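Local coordinates for protein putative oxidoreductase (Magnetospirillum magnetotacticum, PDB 3C1A) that is a putative oxidoreductase that probably binds a nicotinamide adenine dinucleotide cofactor in its Rossmann fold and probably catalyses a redox reaction with it, at residues P133-E136 / A137-D141. Residues are numbered along the deposited sequence; the frame is centred on the assembly and turned at random. Where two conformers were deposited one is given.
Sequences PAWE and ALKAD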
loop_
_atom_site.group_PDB
_atom_site.type_symbol
_atom_site.label_atom_id
_atom_site.label_comp_id
_atom_site.label_asym_id
_atom_site.label_seq_id
_atom_site.Cartn_x
_atom_site.Cartn_y
_atom_site.Cartn_z
ATOM N N PRO A 133 -6.735 -5.882 -9.106
ATOM C CA PRO A 133 -6.757 -6.848 -10.217
ATOM C C PRO A 133 -5.939 -6.493 -11.478
ATOM O O PRO A 133 -5.500 -7.385 -12.173
ATOM C CB PRO A 133 -8.253 -6.941 -10.564
ATOM C CG PRO A 133 -8.926 -6.612 -9.260
ATOM C CD PRO A 133 -8.106 -5.512 -8.685
ATOM N N ALA A 134 -5.723 -5.217 -11.752
ATOM C CA ALA A 134 -4.910 -4.819 -12.877
ATOM C C ALA A 134 -3.426 -5.219 -12.688
ATOM O O ALA A 134 -2.771 -5.602 -13.653
ATOM C CB ALA A 134 -5.051 -3.313 -13.109
ATOM N N TRP A 135 -2.912 -5.140 -11.450
ATOM C CA TRP A 135 -1.519 -5.476 -11.131
ATOM C C TRP A 135 -1.334 -6.984 -11.223
ATOM O O TRP A 135 -0.362 -7.481 -11.788
ATOM C CB TRP A 135 -1.142 -4.958 -9.734
ATOM C CG TRP A 135 0.240 -5.337 -9.344
ATOM C CD1 TRP A 135 0.602 -6.154 -8.341
ATOM C CD2 TRP A 135 1.447 -4.897 -9.968
ATOM N NE1 TRP A 135 1.973 -6.266 -8.287
ATOM C CE2 TRP A 135 2.510 -5.502 -9.288
ATOM C CE3 TRP A 135 1.730 -4.065 -11.063
ATOM C CZ2 TRP A 135 3.819 -5.316 -9.668
ATOM C CZ3 TRP A 135 3.031 -3.875 -11.427
ATOM C CH2 TRP A 135 4.063 -4.498 -10.740
ATOM N N GLU A 136 -2.310 -7.698 -10.687
ATOM C CA GLU A 136 -2.363 -9.143 -10.808
ATOM C C GLU A 136 -2.389 -9.590 -12.286
ATOM O O GLU A 136 -1.670 -10.516 -12.665
ATOM C CB GLU A 136 -3.559 -9.675 -10.017
ATOM C CG GLU A 136 -3.443 -9.414 -8.493
ATOM C CD GLU A 136 -4.731 -9.654 -7.723
ATOM O OE1 GLU A 136 -5.643 -10.295 -8.276
ATOM O OE2 GLU A 136 -4.838 -9.187 -6.564
ATOM N N ALA A 137 -3.186 -8.902 -13.105
ATOM C CA ALA A 137 -3.258 -9.141 -14.567
ATOM C C ALA A 137 -1.942 -8.797 -15.293
ATOM O O ALA A 137 -1.549 -9.510 -16.211
ATOM C CB ALA A 137 -4.385 -8.374 -15.181
ATOM N N LEU A 138 -1.265 -7.716 -14.884
ATOM C CA LEU A 138 0.036 -7.361 -15.439
ATOM C C LEU A 138 1.069 -8.426 -15.104
ATOM O O LEU A 138 1.812 -8.878 -15.991
ATOM C CB LEU A 138 0.527 -5.987 -14.914
ATOM C CG LEU A 138 1.883 -5.426 -15.395
ATOM C CD1 LEU A 138 1.962 -3.866 -15.207
ATOM C CD2 LEU A 138 3.076 -6.117 -14.679
ATOM N N LYS A 139 1.132 -8.846 -13.839
ATOM C CA LYS A 139 2.046 -9.924 -13.486
ATOM C C LYS A 139 1.753 -11.223 -14.232
ATOM O O LYS A 139 2.685 -11.905 -14.656
ATOM C CB LYS A 139 2.106 -10.164 -11.984
ATOM C CG LYS A 139 2.686 -8.989 -11.243
ATOM C CD LYS A 139 3.049 -9.352 -9.814
ATOM C CE LYS A 139 1.789 -9.609 -8.980
ATOM N NZ LYS A 139 2.100 -9.891 -7.553
ATOM N N ALA A 140 0.469 -11.539 -14.445
ATOM C CA ALA A 140 0.096 -12.747 -15.192
ATOM C C ALA A 140 0.565 -12.739 -16.655
ATOM O O ALA A 140 0.721 -13.824 -17.267
ATOM C CB ALA A 140 -1.427 -12.974 -15.136
ATOM N N ASP A 141 0.746 -11.541 -17.219
ATOM C CA ASP A 141 1.149 -11.346 -18.620
ATOM C C ASP A 141 2.620 -10.969 -18.834
ATOM O O ASP A 141 2.997 -10.533 -19.903
ATOM C CB ASP A 141 0.258 -10.303 -19.282
ATOM C CG ASP A 141 -0.878 -10.939 -20.065
ATOM O OD1 ASP A 141 -1.727 -11.602 -19.432
ATOM O OD2 ASP A 141 -0.908 -10.799 -21.313
#
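The indole of W135 carries the side chain of K139 over one face, while L138 CD1 meets its six-membered ring obliquely, 3.9 Å from CZ3. This is i to i+3 and i to i+4 packing along the short alpha-helix 133-140, which lies against the sheet of the GFO/IDH/MocA C-terminal domain. With W135 CG anti to the backbone N (chi1 177°), the ring lies alongside these two side chains. K139 CG makes a CH-pi contact with the five-membered ring, 4.2 Å from its centroid. Beyond CG the lysine chain bends at chi3 (-69°), and CE comes to 3.4 Å from W135 NE1. NZ and NE1 then share one carboxylate oxygen, D182 OD2 on helix 168-184, through a salt bridge and a hydrogen bond. The indole also packs on M179 and L183, and both it and L138 touch L234 and M245. Replacing W135 with an alanine would probably leave a gap beside L138, strip the K139 methylenes of the ring face they lie over, and cost D182 the indole N-H as a partner, though its salt bridge to K139 could remain. Four i to i+4 backbone bonds join the two turns; the straightest runs from K139 N to W135 O, 2.9 Å long with an N-H...O angle of 173°.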